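Side-chain contacts in coat protein (PDB 4DOX), which forms the protein subunit of the flexible filamentous capsid of papaya mosaic virus and probably packages its RNA genome: residues T44-A49 / T57-E62; G146-A151 / T160-Q165. All coordinates share one frame; numbering follows the deposited sequence.

Contact 1 and contact 2 lie on opposite sides of the chain's centre, with about 25 Å between their own centres. Their nearest atoms are about 11 Å apart, so they do not touch. Contact 1 closes before contact 2 opens along the chain. Contact 1 pairs helix 36-48 with helix 56-70 and is buried and apolar. Contact 2 joins two parts of the long loop between helices 111-118 and 165-172 and is partly open to solvent, with the exposed, charged Glu148 on its solvent side. All four segments are part of the viral coat protein fold. No ligand or active site links them; both belong to the internal packing of the subunit.

Contact 1 of 2, residues T44-A49 / T57-E62; sequences TLMVAA and TTVALE
Met46 packs against Val59 and Ala60 in a small, buried, apolar helix-to-helix contact. Met46 lies near the C-terminal end of helix 36-48. Val59 and Ala60 lie near the start of helix 56-70. Residues 49-55 join these two helices within the all-helical coat protein. The backbones stay well apart: the closest pair of CA atoms, Met46 CA and Ala60 CA, is 9.0 Å apart. A single long side chain spans that gap.

The touching is done by the terminal methyl of Met46. The chain runs straight through chi2 and then bends at the sulfur, with chi3 at 95°. This bend directs CE to the junction of two successive residues. Met46 CE meets Val59 CG1 at 3.9 Å and also comes within 4.3 Å of Ala60 CB. It also rests on the backbone, with Met46 CE 3.8 Å from Ala60 N. Val59 turns CG1 anti to its backbone N (chi1 162°), which places this branch beside its carbonyl carbon and next to the methionine methyl. The Met46 and Val59 side chains run past each other in opposite directions.

Helix 89-98 adds to the packing around the pair. Its Leu92 touches Val59, and its Ile95 touches Leu45 and Ala49. Nearby, Glu62 OE2 is hydrogen-bonded to Ser83 OG.

The two segments bury 94 Å² in total and share no hydrogen bond. Their direct association is therefore van der Waals packing around one flexible thioether, which probably sets the helix spacing less strictly than directional bonds would.

Contact 2 of 2, residues G146-A151 / T160-Q165; sequences GVENPA and TRSPTQ. Unlike the reference sequence in segment 160-165: Thr160 (reference Ile).
Glu148 OE2 forms a salt bridge with Arg168 NH1 of helix 165-172. Its other neighbours are packing contacts between two parts of one loop. Glu148 OE2 lies 3.5 Å from Pro163 CD and 3.7 Å from Ser162 OG, the latter too far for a hydrogen bond. Glu148 OE1 has a hydrogen bond of its own outside the two segments. Both carboxylate oxygens thus have polar partners, and the charge of Arg168 would probably favour the ionised form.

The glutamate end packs on the proline ring. Its CG, CD and OE2 all lie against the CG and CD end of Pro163. Glu148 CD is 3.6 Å from Pro163 CG, and Glu148 CG is 3.9 Å from Pro163 CD. The chain is fully extended beyond CG (chi2 -180°), which carries the carboxylate across to the ring.

Val147 and Glu148 are the central residues of a type I beta turn, closed by the bond from Asn149 N to Gly146 O. Both point toward the other segment. Val147 CG1 makes a looser apolar contact with Pro163 CD at 4.4 Å. Trp115 of helix 111-118 touches both Val147 and Pro163, filling in the buried side. An Asx turn follows directly, where Asn149 OD1 accepts from Ala151 N at 3.0 Å, in the carbonyl plane.

On the other segment, Arg161 NH1 donates to Ser162 O at 3.0 Å and forms a salt bridge with Glu167 OE1. The Thr164 side chain caps a backbone N in the first turn of helix 165-172. The same Glu167 OE1 accepts from Thr164 N, three residues back, consistent with a capping box.

Contact 1 of 2, residues T44-A49 / T57-E62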
loop_
_atom_site.group_PDB
_atom_site.type_symbol
_atom_site.label_atom_id
_atom_site.label_comp_id
_atom_site.label_asym_id
_atom_site.label_seq_id
_atom_site.Cartn_x
_atom_site.Cartn_y
_atom_site.Cartn_z
ATOM N N THR A 44 -9.477 -1.388 12.566
ATOM C CA THR A 44 -10.556 -1.410 13.561
ATOM C C THR A 44 -11.806 -1.952 12.898
ATOM O O THR A 44 -12.482 -2.864 13.419
ATOM C CB THR A 44 -10.818 -0.001 14.226
ATOM O OG1 THR A 44 -9.656 0.443 14.947
ATOM C CG2 THR A 44 -11.969 -0.053 15.171
ATOM N N LEU A 45 -12.100 -1.400 11.736
ATOM C CA LEU A 45 -13.261 -1.835 10.979
ATOM C C LEU A 45 -13.133 -3.283 10.502
ATOM O O LEU A 45 -14.123 -4.001 10.411
ATOM C CB LEU A 45 -13.501 -0.873 9.828
ATOM C CG LEU A 45 -14.563 0.181 10.179
ATOM C CD1 LEU A 45 -14.123 1.269 11.154
ATOM C CD2 LEU A 45 -15.045 0.805 8.891
ATOM N N MET A 46 -11.900 -3.707 10.221
ATOM C CA MET A 46 -11.648 -5.055 9.774
ATOM C C MET A 46 -11.950 -6.031 10.881
ATOM O O MET A 46 -12.565 -7.078 10.650
ATOM C CB MET A 46 -10.197 -5.224 9.353
ATOM C CG MET A 46 -9.964 -4.898 7.913
ATOM S SD MET A 46 -8.217 -4.931 7.515
ATOM C CE MET A 46 -7.959 -6.595 6.883
ATOM N N VAL A 47 -11.483 -5.694 12.081
ATOM C CA VAL A 47 -11.749 -6.520 13.240
ATOM C C VAL A 47 -13.268 -6.557 13.473
ATOM O O VAL A 47 -13.816 -7.617 13.706
ATOM C CB VAL A 47 -10.869 -6.095 14.495
ATOM C CG1 VAL A 47 -11.405 -6.660 15.844
ATOM C CG2 VAL A 47 -9.399 -6.510 14.283
ATOM N N ALA A 48 -13.951 -5.434 13.358
ATOM C CA ALA A 48 -15.385 -5.396 13.570
ATOM C C ALA A 48 -16.129 -6.244 12.538
ATOM O O ALA A 48 -17.177 -6.805 12.815
ATOM C CB ALA A 48 -15.871 -4.003 13.552
ATOM N N ALA A 49 -15.578 -6.303 11.336
ATOM C CA ALA A 49 -16.117 -7.088 10.250
ATOM C C ALA A 49 -15.821 -8.549 10.439
ATOM O O ALA A 49 -16.235 -9.365 9.639
ATOM C CB ALA A 49 -15.562 -6.629 8.972
ATOM N N THR A 57 -3.077 -8.067 9.171
ATOM C CA THR A 57 -2.004 -7.751 8.194
ATOM C C THR A 57 -1.980 -8.748 7.035
ATOM O O THR A 57 -2.098 -8.349 5.850
ATOM C CB THR A 57 -0.651 -7.711 8.842
ATOM O OG1 THR A 57 -0.724 -6.875 10.010
ATOM C CG2 THR A 57 0.446 -7.215 7.849
ATOM N N THR A 58 -1.901 -10.044 7.368
ATOM C CA THR A 58 -1.925 -11.065 6.340
ATOM C C THR A 58 -3.188 -10.963 5.455
ATOM O O THR A 58 -3.163 -11.277 4.249
ATOM C CB THR A 58 -1.800 -12.487 6.916
ATOM O OG1 THR A 58 -2.955 -12.815 7.690
ATOM C CG2 THR A 58 -0.580 -12.631 7.807
ATOM N N VAL A 59 -4.295 -10.546 6.047
ATOM C CA VAL A 59 -5.547 -10.553 5.319
ATOM C C VAL A 59 -5.548 -9.308 4.412
ATOM O O VAL A 59 -5.884 -9.388 3.229
ATOM C CB VAL A 59 -6.762 -10.695 6.293
ATOM C CG1 VAL A 59 -8.068 -10.285 5.667
ATOM C CG2 VAL A 59 -6.849 -12.105 6.812
ATOM N N ALA A 60 -5.097 -8.176 4.935
ATOM C CA ALA A 60 -4.900 -7.008 4.093
ATOM C C ALA A 60 -4.066 -7.385 2.899
ATOM O O ALA A 60 -4.380 -6.986 1.776
ATOM C CB ALA A 60 -4.220 -5.904 4.848
ATOM N N LEU A 61 -2.998 -8.156 3.119
ATOM C CA LEU A 61 -2.099 -8.523 1.987
ATOM C C LEU A 61 -2.792 -9.255 0.844
ATOM O O LEU A 61 -2.286 -9.292 -0.277
ATOM C CB LEU A 61 -0.932 -9.383 2.441
ATOM C CG LEU A 61 0.448 -8.775 2.667
ATOM C CD1 LEU A 61 0.621 -7.471 1.997
ATOM C CD2 LEU A 61 0.618 -8.631 4.129
ATOM N N GLU A 62 -3.932 -9.864 1.150
ATOM C CA GLU A 62 -4.704 -10.543 0.130
ATOM C C GLU A 62 -5.278 -9.548 -0.858
ATOM O O GLU A 62 -5.316 -9.818 -2.055
ATOM C CB GLU A 62 -5.814 -11.356 0.756
ATOM C CG GLU A 62 -5.304 -12.537 1.546
ATOM C CD GLU A 62 -6.418 -13.244 2.267
ATOM O OE1 GLU A 62 -7.514 -13.395 1.688
ATOM O OE2 GLU A 62 -6.188 -13.652 3.423
#

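Contact 2 of 2, residues G146-A151 / T160-Q165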
loop_
_atom_site.group_PDB
_atom_site.type_symbol
_atom_site.label_atom_id
_atom_site.label_comp_id
_atom_site.label_asym_id
_atom_site.label_seq_id
_atom_site.Cartn_x
_atom_site.Cartn_y
_atom_site.Cartn_z
ATOM N N GLY A 146 6.093 2.477 -3.810
ATOM C CA GLY A 146 6.019 2.230 -2.382
ATOM C C GLY A 146 7.144 1.326 -1.922
ATOM O O GLY A 146 7.453 1.297 -0.715
ATOM N N VAL A 147 7.761 0.598 -2.866
ATOM C CA VAL A 147 8.743 -0.450 -2.505
ATOM C C VAL A 147 9.949 0.075 -1.702
ATOM O O VAL A 147 10.390 -0.542 -0.706
ATOM C CB VAL A 147 9.238 -1.242 -3.716
ATOM C CG1 VAL A 147 10.422 -2.123 -3.338
ATOM C CG2 VAL A 147 8.114 -2.113 -4.303
ATOM N N GLU A 148 10.465 1.222 -2.138
ATOM C CA GLU A 148 11.615 1.802 -1.487
ATOM C C GLU A 148 11.227 2.937 -0.560
ATOM O O GLU A 148 12.087 3.711 -0.171
ATOM C CB GLU A 148 12.662 2.242 -2.515
ATOM C CG GLU A 148 13.254 1.078 -3.331
ATOM C CD GLU A 148 14.324 1.510 -4.381
ATOM O OE1 GLU A 148 14.036 2.295 -5.328
ATOM O OE2 GLU A 148 15.467 1.014 -4.276
ATOM N N ASN A 149 9.949 3.031 -0.196
ATOM C CA ASN A 149 9.541 3.994 0.803
ATOM C C ASN A 149 9.799 3.469 2.232
ATOM O O ASN A 149 9.205 2.461 2.663
ATOM C CB ASN A 149 8.084 4.336 0.600
ATOM C CG ASN A 149 7.687 5.627 1.276
ATOM O OD1 ASN A 149 7.918 5.810 2.472
ATOM N ND2 ASN A 149 7.090 6.521 0.525
ATOM N N PRO A 150 10.688 4.130 2.983
ATOM C CA PRO A 150 10.997 3.657 4.358
ATOM C C PRO A 150 9.827 3.732 5.368
ATOM O O PRO A 150 9.871 3.073 6.414
ATOM C CB PRO A 150 12.134 4.584 4.792
ATOM C CG PRO A 150 11.964 5.825 3.912
ATOM C CD PRO A 150 11.425 5.356 2.615
ATOM N N ALA A 151 8.806 4.538 5.065
ATOM C CA ALA A 151 7.606 4.674 5.904
ATOM C C ALA A 151 6.546 3.574 5.570
ATOM O O ALA A 151 5.685 3.241 6.404
ATOM C CB ALA A 151 7.025 6.061 5.748
ATOM N N THR A 160 14.268 -8.463 -0.598
ATOM C CA THR A 160 15.005 -9.635 -1.120
ATOM C C THR A 160 16.051 -9.223 -2.130
ATOM O O THR A 160 17.003 -9.957 -2.378
ATOM C CB THR A 160 14.113 -10.609 -1.826
ATOM O OG1 THR A 160 13.302 -9.865 -2.724
ATOM C CG2 THR A 160 13.228 -11.301 -0.829
ATOM N N ARG A 161 15.798 -8.080 -2.766
ATOM C CA ARG A 161 16.789 -7.298 -3.522
ATOM C C ARG A 161 16.204 -5.881 -3.678
ATOM O O ARG A 161 15.007 -5.655 -3.401
ATOM C CB ARG A 161 17.145 -7.935 -4.873
ATOM C CG ARG A 161 16.015 -7.970 -5.872
ATOM C CD ARG A 161 16.490 -8.427 -7.254
ATOM N NE ARG A 161 15.397 -8.674 -8.208
ATOM C CZ ARG A 161 14.773 -7.738 -8.932
ATOM N NH1 ARG A 161 15.102 -6.441 -8.824
ATOM N NH2 ARG A 161 13.813 -8.102 -9.776
ATOM N N SER A 162 17.046 -4.929 -4.066
ATOM C CA SER A 162 16.560 -3.642 -4.542
ATOM C C SER A 162 15.993 -3.769 -5.933
ATOM O O SER A 162 16.336 -4.719 -6.663
ATOM C CB SER A 162 17.696 -2.628 -4.559
ATOM O OG SER A 162 17.607 -1.897 -3.351
ATOM N N PRO A 163 15.133 -2.815 -6.329
ATOM C CA PRO A 163 14.800 -2.769 -7.753
ATOM C C PRO A 163 16.044 -2.434 -8.578
ATOM O O PRO A 163 16.959 -1.828 -8.055
ATOM C CB PRO A 163 13.753 -1.659 -7.854
ATOM C CG PRO A 163 13.411 -1.283 -6.521
ATOM C CD PRO A 163 14.235 -1.992 -5.514
ATOM N N THR A 164 16.090 -2.851 -9.846
ATOM C CA THR A 164 17.141 -2.394 -10.772
ATOM C C THR A 164 16.758 -1.024 -11.290
ATOM O O THR A 164 15.576 -0.684 -11.321
ATOM C CB THR A 164 17.309 -3.350 -11.946
ATOM O OG1 THR A 164 16.118 -3.349 -12.732
ATOM C CG2 THR A 164 17.553 -4.771 -11.441
ATOM N N GLN A 165 17.751 -0.230 -11.679
ATOM C CA GLN A 165 17.514 1.090 -12.299
ATOM C C GLN A 165 16.557 0.953 -13.512
ATOM O O GLN A 165 15.691 1.807 -13.706
ATOM C CB GLN A 165 18.857 1.767 -12.670
ATOM C CG GLN A 165 18.802 3.233 -13.172
ATOM C CD GLN A 165 18.246 4.259 -12.153
ATOM O OE1 GLN A 165 18.166 4.012 -10.941
ATOM N NE2 GLN A 165 17.856 5.423 -12.661
#